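Local coordinates for beta-fructofuranosidase (Bifidobacterium adolescentis, PDB 6NOB), which probably hydrolyses terminal, non-reducing beta-fructofuranoside residues, as in sucrose, releasing fructose, at residues 113-117 / 608-612; 119-123 / 632-636; 123-129 / 466-472. All coordinates share one frame; numbering follows the deposited sequence.

Contact 1: 113-117 / 608-612; sequences NRFGR and QGADG
Gln608 NE2 lies against the Phe115 ring and uses both of its N-H groups. Gln608 NE2 donates to Gly609 O at 2.9 Å, nearly straight (168°), with the acceptor in the amide plane. Water 1 accepts from Gln608 NE2 at 3.2 Å. The same water accepts from Gly116 N at 2.9 Å and donates to Arg117 O. It therefore ties the side chain of Gln608 to the backbone of a type II turn, Arg114 to Arg117. Gly116 sits at the third position of that turn with a positive phi. Its CA packs against Gln608 OE1. Phe115, just before it, has CG anti to the backbone N (chi1 178°) and sends its ring out to the loop 608-612. Phe115 CE1 comes within 3.3 Å of Gln608 NE2, with ring and amide planes 58° apart. Gly609 O lies at the ring edge, in its plane. Asp611 CB approaches CD1 of Phe115 at 3.6 Å. Loop 113-117 leads toward the propeller, and loop 608-612 joins strands 601-606 and 614-620 of the C-terminal beta-sandwich. With one amide N-H used within its loop and the other on the water, the amide's rotation is set; direct contact across this exposed seam is van der Waals.

Contact 2: 119-123 / 632-636; sequences GAHFE and LNGIW
Ile635 lays its side chain over the backbone of Ala120. This is an interdomain seam of the family 32 fold: 119-123 leads into the five-bladed beta-propeller, and 632-636 runs from the end of strand 624-632 of the C-terminal beta-sandwich into the C-terminal tail. Ile635 CG2 is 3.7 Å from Ala120 CA, and CD1 lies over the carbonyl group of the same residue. CG1 stands between the backbone N and the carbonyl carbon (chi1 67°), which places it next to Gly119 O and also over one face of the Trp636 indole, near the rim. The isoleucine is thus wedged between the Ala120 backbone and its own neighbour. With an alanine here, CG1, CG2 and CD1 are gone, and a gap is likely to open between the Ala120 backbone and the indole face, with Leu497 losing a packing partner. Ala120 CB in turn meets Asn633 O at 3.6 Å and, more loosely, Leu632 CD2. Leu497 of helix 491-497 touches Ala120, Leu632 and Ile635.

One direct hydrogen bond joins the two backbones. Ile635 N donates to Gly119 O at 3.1 Å, with an N-H...O angle of 158°. Gly634 CA makes a CA-H...O contact with Gly119 O at 3.3 Å. Asp588 accepts hydrogen bonds from Gly119 N, Ala120 N and His121 ND1, while His121 NE2 bonds to Glu593. Trp636 also reaches the start of the propeller: its CH2 touches Phe122 CD1 at 4.4 Å, and Tyr112 stacks on the indole. The indole nitrogen is served by water 2, which lies in the ring plane, accepts from Trp636 NE1 at 2.9 Å and donates to His121 O at 2.8 Å.

Contact 3: 123-129 / 466-472; sequences EPFARWM and CLANGMM
Asn469 is bonded through both backbone groups to the strand that starts at Arg127. Asn469 N donates to Arg127 O at 2.8 Å, almost straight (167°). Asn469 O accepts from Met129 N at 3.1 Å. A weak bond from Arg127 N to Leu467 O extends this parallel pairing, and water 3 donates to Leu467 O while accepting from Arg127 NH2 at 2.9 Å. NH2 of Arg127 forms a salt bridge with Asp99, and NH1 donates to Arg75 O. Ala126 CB lies over the centre of one face of the Arg127 guanidinium. Water 4 lies 2.8 Å from Asn469 OD1 and 2.9 Å from Met129 O. Trp128 runs alongside Asn469, its CZ3 3.6 Å from ND2, with indole and amide planes 59° apart. Trp128 NE1 bonds to Asn130. Gly470 passes so near Met129 O that a side chain would clash. Met129 SD touches Met472 CE at 3.7 Å. Residues 123-129 fall within the family 32 signature, whose Asn-Asp-Pro-Asn-Gly end follows directly and, in relatives, carries the nucleophile. Strand 127-138 pairs with 141-149 and 468-481, and 448-454 pairs with 468-481, consistent with closure between the first and last propeller blades. Phe125 packs on helix 108-112 and strand 72-80.

The three contacts lie close together, with centres 12 to 14 Å apart. Along the chain the order is 113-117, 119-123, 123-129, 466-472, 608-612, 632-636. Contacts 1 and 2 thus alternate, and contact 3 falls within the span of both. Contacts 2 and 3 share Glu123. Arg117 of contact 1 joins them: NE makes a salt bridge to Glu123 OE1, and its guanidinium probably bonds to Pro124 O and Phe125 O. Phe122 O probably accepts from Met472 N. One short run of chain after helix 108-112 meets the C-terminal sandwich twice, then enters the propeller as strand 127-138 and pairs with 468-481, so the domain junction and this strand pairing lie side by side, linked through Arg117 and Glu123.

Contact 1: 113-117 / 608-612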
loop_
_atom_site.group_PDB
_atom_site.type_symbol
_atom_site.label_atom_id
_atom_site.label_comp_id
_atom_site.label_asym_id
_atom_site.label_seq_id
_atom_site.Cartn_x
_atom_site.Cartn_y
_atom_site.Cartn_z
ATOM N N ASN A 113 -6.368 3.710 19.456
ATOM C CA ASN A 113 -7.394 2.892 20.108
ATOM C C ASN A 113 -8.756 3.583 19.993
ATOM O O ASN A 113 -9.316 4.110 20.955
ATOM C CB ASN A 113 -7.015 2.623 21.559
ATOM C CG ASN A 113 -7.983 1.683 22.246
ATOM O OD1 ASN A 113 -8.515 0.759 21.628
ATOM N ND2 ASN A 113 -8.222 1.917 23.533
ATOM N N ARG A 114 -9.288 3.568 18.771
ATOM C CA ARG A 114 -10.565 4.198 18.467
ATOM C C ARG A 114 -11.342 3.336 17.485
ATOM O O ARG A 114 -10.763 2.700 16.600
ATOM C CB ARG A 114 -10.390 5.603 17.866
ATOM C CG ARG A 114 -9.551 6.557 18.694
ATOM C CD ARG A 114 -9.379 7.881 17.975
ATOM N NE ARG A 114 -10.665 8.460 17.599
ATOM C CZ ARG A 114 -11.421 9.185 18.415
ATOM N NH1 ARG A 114 -11.019 9.422 19.656
ATOM N NH2 ARG A 114 -12.578 9.675 17.990
ATOM N N PHE A 115 -12.665 3.327 17.648
ATOM C CA PHE A 115 -13.534 2.631 16.708
ATOM C C PHE A 115 -13.304 3.155 15.296
ATOM O O PHE A 115 -13.228 4.366 15.073
ATOM C CB PHE A 115 -14.997 2.809 17.120
ATOM C CG PHE A 115 -15.982 2.157 16.187
ATOM C CD1 PHE A 115 -15.989 0.783 16.006
ATOM C CD2 PHE A 115 -16.917 2.922 15.503
ATOM C CE1 PHE A 115 -16.901 0.186 15.152
ATOM C CE2 PHE A 115 -17.831 2.332 14.648
ATOM C CZ PHE A 115 -17.824 0.963 14.472
ATOM N N GLY A 116 -13.171 2.236 14.343
ATOM C CA GLY A 116 -12.829 2.577 12.979
ATOM C C GLY A 116 -11.370 2.382 12.626
ATOM O O GLY A 116 -11.009 2.535 11.451
ATOM N N ARG A 117 -10.522 2.056 13.597
ATOM C CA ARG A 117 -9.111 1.799 13.360
ATOM C C ARG A 117 -8.799 0.329 13.602
ATOM O O ARG A 117 -9.466 -0.343 14.394
ATOM C CB ARG A 117 -8.224 2.665 14.263
ATOM C CG ARG A 117 -8.617 4.130 14.315
ATOM C CD ARG A 117 -7.427 5.013 14.652
ATOM N NE ARG A 117 -6.419 4.992 13.595
ATOM C CZ ARG A 117 -5.542 5.967 13.375
ATOM N NH1 ARG A 117 -4.663 5.861 12.389
ATOM N NH2 ARG A 117 -5.546 7.053 14.137
ATOM N N GLN A 608 -15.753 -3.507 8.754
ATOM C CA GLN A 608 -15.837 -2.920 10.090
ATOM C C GLN A 608 -16.689 -3.805 10.992
ATOM O O GLN A 608 -17.919 -3.785 10.926
ATOM C CB GLN A 608 -16.409 -1.509 10.016
ATOM C CG GLN A 608 -16.444 -0.792 11.354
ATOM C CD GLN A 608 -15.060 -0.623 11.954
ATOM O OE1 GLN A 608 -14.220 0.094 11.410
ATOM N NE2 GLN A 608 -14.816 -1.285 13.081
ATOM N N GLY A 609 -16.034 -4.588 11.846
ATOM C CA GLY A 609 -16.752 -5.308 12.873
ATOM C C GLY A 609 -17.192 -4.392 13.996
ATOM O O GLY A 609 -16.686 -3.282 14.170
ATOM N N ALA A 610 -18.165 -4.866 14.769
ATOM C CA ALA A 610 -18.678 -4.075 15.880
ATOM C C ALA A 610 -17.581 -3.820 16.907
ATOM O O ALA A 610 -16.658 -4.623 17.079
ATOM C CB ALA A 610 -19.862 -4.785 16.536
ATOM N N ASP A 611 -17.679 -2.678 17.585
ATOM C CA ASP A 611 -16.731 -2.365 18.644
ATOM C C ASP A 611 -16.944 -3.296 19.830
ATOM O O ASP A 611 -18.045 -3.802 20.065
ATOM C CB ASP A 611 -16.873 -0.908 19.085
ATOM C CG ASP A 611 -15.580 -0.340 19.643
ATOM O OD1 ASP A 611 -14.493 -0.739 19.169
ATOM O OD2 ASP A 611 -15.648 0.506 20.558
ATOM N N GLY A 612 -15.872 -3.525 20.581
ATOM C CA GLY A 612 -15.938 -4.440 21.702
ATOM C C GLY A 612 -15.553 -5.849 21.307
ATOM O O GLY A 612 -14.625 -6.044 20.519
HETATM O O HOH W 1 -12.281 -0.496 14.790
#

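Contact 2: 119-123 / 632-636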
loop_
_atom_site.group_PDB
_atom_site.type_symbol
_atom_site.label_atom_id
_atom_site.label_comp_id
_atom_site.label_asym_id
_atom_site.label_seq_id
_atom_site.Cartn_x
_atom_site.Cartn_y
_atom_site.Cartn_z
ATOM N N GLY A 119 -6.034 -2.679 14.867
ATOM C CA GLY A 119 -5.154 -2.788 16.013
ATOM C C GLY A 119 -3.735 -3.214 15.691
ATOM O O GLY A 119 -2.813 -2.919 16.457
ATOM N N ALA A 120 -3.537 -3.905 14.562
ATOM C CA ALA A 120 -2.245 -4.500 14.247
ATOM C C ALA A 120 -1.740 -4.207 12.840
ATOM O O ALA A 120 -0.663 -4.692 12.479
ATOM C CB ALA A 120 -2.296 -6.023 14.444
ATOM N N HIS A 121 -2.475 -3.446 12.037
ATOM C CA HIS A 121 -2.016 -3.052 10.714
ATOM C C HIS A 121 -1.467 -1.633 10.767
ATOM O O HIS A 121 -1.901 -0.814 11.580
ATOM C CB HIS A 121 -3.149 -3.135 9.687
ATOM C CG HIS A 121 -3.635 -4.528 9.431
ATOM N ND1 HIS A 121 -4.353 -5.249 10.362
ATOM C CD2 HIS A 121 -3.513 -5.331 8.347
ATOM C CE1 HIS A 121 -4.645 -6.437 9.865
ATOM N NE2 HIS A 121 -4.149 -6.513 8.643
ATOM N N PHE A 122 -0.500 -1.345 9.898
ATOM C CA PHE A 122 0.078 -0.009 9.885
ATOM C C PHE A 122 -0.931 1.001 9.352
ATOM O O PHE A 122 -1.566 0.781 8.316
ATOM C CB PHE A 122 1.352 0.047 9.044
ATOM C CG PHE A 122 1.962 1.422 8.996
ATOM C CD1 PHE A 122 2.776 1.866 10.027
ATOM C CD2 PHE A 122 1.684 2.288 7.947
ATOM C CE1 PHE A 122 3.323 3.138 10.001
ATOM C CE2 PHE A 122 2.224 3.562 7.918
ATOM C CZ PHE A 122 3.048 3.986 8.945
ATOM N N GLU A 123 -1.069 2.112 10.066
ATOM C CA GLU A 123 -1.851 3.264 9.653
ATOM C C GLU A 123 -1.090 4.513 10.066
ATOM O O GLU A 123 -0.355 4.489 11.062
ATOM C CB GLU A 123 -3.248 3.281 10.295
ATOM C CG GLU A 123 -4.083 2.029 10.074
ATOM C CD GLU A 123 -5.377 2.053 10.871
ATOM O OE1 GLU A 123 -5.647 3.081 11.529
ATOM O OE2 GLU A 123 -6.120 1.046 10.843
ATOM N N LEU A 632 -5.593 -11.691 19.115
ATOM C CA LEU A 632 -4.621 -10.958 18.315
ATOM C C LEU A 632 -4.096 -9.771 19.111
ATOM O O LEU A 632 -4.878 -9.010 19.690
ATOM C CB LEU A 632 -5.238 -10.489 16.994
ATOM C CG LEU A 632 -4.263 -10.135 15.867
ATOM C CD1 LEU A 632 -3.609 -11.391 15.310
ATOM C CD2 LEU A 632 -4.972 -9.375 14.764
ATOM N N ASN A 633 -2.774 -9.621 19.143
ATOM C CA ASN A 633 -2.157 -8.504 19.837
ATOM C C ASN A 633 -2.292 -7.220 19.019
ATOM O O ASN A 633 -2.603 -7.235 17.825
ATOM C CB ASN A 633 -0.676 -8.777 20.096
ATOM C CG ASN A 633 -0.449 -9.930 21.048
ATOM O OD1 ASN A 633 -1.187 -10.112 22.016
ATOM N ND2 ASN A 633 0.584 -10.718 20.777
ATOM N N GLY A 634 -2.038 -6.093 19.685
ATOM C CA GLY A 634 -1.917 -4.816 19.021
ATOM C C GLY A 634 -0.461 -4.405 18.911
ATOM O O GLY A 634 0.398 -4.922 19.623
ATOM N N ILE A 635 -0.188 -3.466 18.006
ATOM C CA ILE A 635 1.176 -3.036 17.713
ATOM C C ILE A 635 1.497 -1.666 18.283
ATOM O O ILE A 635 2.635 -1.200 18.128
ATOM C CB ILE A 635 1.459 -3.059 16.199
ATOM C CG1 ILE A 635 0.616 -2.004 15.481
ATOM C CG2 ILE A 635 1.198 -4.441 15.628
ATOM C CD1 ILE A 635 0.990 -1.805 14.033
ATOM N N TRP A 636 0.547 -1.002 18.935
ATOM C CA TRP A 636 0.808 0.297 19.547
ATOM C C TRP A 636 0.873 0.244 21.065
ATOM O O TRP A 636 1.729 0.901 21.663
ATOM C CB TRP A 636 -0.254 1.311 19.108
ATOM C CG TRP A 636 -0.488 1.297 17.624
ATOM C CD1 TRP A 636 -1.568 0.780 16.972
ATOM C CD2 TRP A 636 0.387 1.811 16.607
ATOM N NE1 TRP A 636 -1.426 0.946 15.615
ATOM C CE2 TRP A 636 -0.235 1.574 15.365
ATOM C CE3 TRP A 636 1.632 2.449 16.626
ATOM C CZ2 TRP A 636 0.346 1.953 14.152
ATOM C CZ3 TRP A 636 2.208 2.824 15.419
ATOM C CH2 TRP A 636 1.564 2.574 14.200
HETATM O O HOH W 2 -3.368 0.542 13.544
#

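Contact 3: 123-129 / 466-472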
loop_
_atom_site.group_PDB
_atom_site.type_symbol
_atom_site.label_atom_id
_atom_site.label_comp_id
_atom_site.label_asym_id
_atom_site.label_seq_id
_atom_site.Cartn_x
_atom_site.Cartn_y
_atom_site.Cartn_z
ATOM N N GLU A 123 -1.069 2.112 10.066
ATOM C CA GLU A 123 -1.851 3.264 9.653
ATOM C C GLU A 123 -1.090 4.513 10.066
ATOM O O GLU A 123 -0.355 4.489 11.062
ATOM C CB GLU A 123 -3.248 3.281 10.295
ATOM C CG GLU A 123 -4.083 2.029 10.074
ATOM C CD GLU A 123 -5.377 2.053 10.871
ATOM O OE1 GLU A 123 -5.647 3.081 11.529
ATOM O OE2 GLU A 123 -6.120 1.046 10.843
ATOM N N PRO A 124 -1.229 5.607 9.325
ATOM C CA PRO A 124 -0.663 6.879 9.784
ATOM C C PRO A 124 -1.442 7.402 10.981
ATOM O O PRO A 124 -2.498 6.882 11.346
ATOM C CB PRO A 124 -0.807 7.795 8.567
ATOM C CG PRO A 124 -1.974 7.233 7.825
ATOM C CD PRO A 124 -1.900 5.743 8.021
ATOM N N PHE A 125 -0.890 8.445 11.608
ATOM C CA PHE A 125 -1.572 9.084 12.730
ATOM C C PHE A 125 -2.998 9.464 12.353
ATOM O O PHE A 125 -3.950 9.167 13.081
ATOM C CB PHE A 125 -0.801 10.325 13.182
ATOM C CG PHE A 125 0.558 10.031 13.746
ATOM C CD1 PHE A 125 0.715 9.136 14.790
ATOM C CD2 PHE A 125 1.681 10.662 13.235
ATOM C CE1 PHE A 125 1.968 8.872 15.311
ATOM C CE2 PHE A 125 2.935 10.403 13.751
ATOM C CZ PHE A 125 3.079 9.509 14.791
ATOM N N ALA A 126 -3.155 10.114 11.204
ATOM C CA ALA A 126 -4.448 10.543 10.691
ATOM C C ALA A 126 -4.276 10.845 9.206
ATOM O O ALA A 126 -3.217 10.581 8.625
ATOM C CB ALA A 126 -4.970 11.753 11.474
ATOM N N ARG A 127 -5.319 11.411 8.596
ATOM C CA ARG A 127 -5.316 11.819 7.193
ATOM C C ARG A 127 -5.201 10.615 6.257
ATOM O O ARG A 127 -5.520 9.489 6.650
ATOM C CB ARG A 127 -4.196 12.834 6.927
ATOM C CG ARG A 127 -4.085 13.948 7.976
ATOM C CD ARG A 127 -5.275 14.907 7.948
ATOM N NE ARG A 127 -6.366 14.482 8.823
ATOM C CZ ARG A 127 -6.433 14.750 10.124
ATOM N NH1 ARG A 127 -5.465 15.437 10.713
ATOM N NH2 ARG A 127 -7.465 14.325 10.841
ATOM N N TRP A 128 -4.750 10.841 5.023
ATOM C CA TRP A 128 -4.857 9.863 3.945
ATOM C C TRP A 128 -3.517 9.201 3.649
ATOM O O TRP A 128 -2.472 9.857 3.656
ATOM C CB TRP A 128 -5.388 10.523 2.667
ATOM C CG TRP A 128 -5.217 9.695 1.419
ATOM C CD1 TRP A 128 -4.086 9.573 0.657
ATOM C CD2 TRP A 128 -6.220 8.897 0.772
ATOM N NE1 TRP A 128 -4.319 8.738 -0.408
ATOM C CE2 TRP A 128 -5.620 8.312 -0.364
ATOM C CE3 TRP A 128 -7.562 8.616 1.045
ATOM C CZ2 TRP A 128 -6.317 7.465 -1.224
ATOM C CZ3 TRP A 128 -8.253 7.774 0.188
ATOM C CH2 TRP A 128 -7.629 7.211 -0.933
ATOM N N MET A 129 -3.569 7.902 3.343
ATOM C CA MET A 129 -2.407 7.138 2.907
ATOM C C MET A 129 -2.840 6.111 1.866
ATOM O O MET A 129 -3.898 5.491 2.014
ATOM C CB MET A 129 -1.738 6.427 4.091
ATOM C CG MET A 129 -0.715 5.371 3.687
ATOM S SD MET A 129 -0.048 4.432 5.077
ATOM C CE MET A 129 -1.394 3.304 5.411
ATOM N N CYS A 466 -9.943 12.662 13.897
ATOM C CA CYS A 466 -9.099 11.753 14.672
ATOM C C CYS A 466 -9.085 10.353 14.066
ATOM O O CYS A 466 -9.174 9.344 14.771
ATOM C CB CYS A 466 -9.548 11.708 16.134
ATOM S SG CYS A 466 -9.611 13.319 16.953
ATOM N N LEU A 467 -8.977 10.290 12.740
ATOM C CA LEU A 467 -9.019 9.024 12.025
ATOM C C LEU A 467 -8.139 9.113 10.788
ATOM O O LEU A 467 -7.928 10.194 10.232
ATOM C CB LEU A 467 -10.449 8.658 11.612
ATOM C CG LEU A 467 -10.723 7.177 11.358
ATOM C CD1 LEU A 467 -10.816 6.438 12.678
ATOM C CD2 LEU A 467 -11.985 6.981 10.534
ATOM N N ALA A 468 -7.634 7.963 10.357
ATOM C CA ALA A 468 -6.887 7.854 9.117
ATOM C C ALA A 468 -7.714 7.109 8.077
ATOM O O ALA A 468 -8.584 6.301 8.414
ATOM C CB ALA A 468 -5.552 7.136 9.334
ATOM N N ASN A 469 -7.442 7.397 6.809
ATOM C CA ASN A 469 -8.021 6.664 5.688
ATOM C C ASN A 469 -6.880 5.926 4.999
ATOM O O ASN A 469 -6.160 6.504 4.178
ATOM C CB ASN A 469 -8.749 7.594 4.723
ATOM C CG ASN A 469 -9.450 6.840 3.597
ATOM O OD1 ASN A 469 -9.083 5.714 3.257
ATOM N ND2 ASN A 469 -10.464 7.465 3.014
ATOM N N GLY A 470 -6.725 4.648 5.328
ATOM C CA GLY A 470 -5.704 3.834 4.704
ATOM C C GLY A 470 -4.964 2.953 5.686
ATOM O O GLY A 470 -4.646 3.377 6.801
ATOM N N MET A 471 -4.697 1.715 5.285
ATOM C CA MET A 471 -3.863 0.826 6.076
ATOM C C MET A 471 -3.105 -0.090 5.130
ATOM O O MET A 471 -3.485 -0.275 3.971
ATOM C CB MET A 471 -4.685 0.012 7.085
ATOM C CG MET A 471 -5.297 -1.256 6.523
ATOM S SD MET A 471 -6.128 -2.240 7.782
ATOM C CE MET A 471 -7.530 -1.198 8.168
ATOM N N MET A 472 -2.013 -0.652 5.635
ATOM C CA MET A 472 -1.250 -1.639 4.893
ATOM C C MET A 472 -1.656 -3.040 5.323
ATOM O O MET A 472 -2.114 -3.261 6.447
ATOM C CB MET A 472 0.254 -1.446 5.097
ATOM C CG MET A 472 0.744 -0.056 4.742
ATOM S SD MET A 472 0.577 0.298 2.982
ATOM C CE MET A 472 1.412 1.873 2.899
HETATM O O HOH W 3 -9.411 12.309 10.089
HETATM O O HOH W 4 -6.806 5.126 1.723
#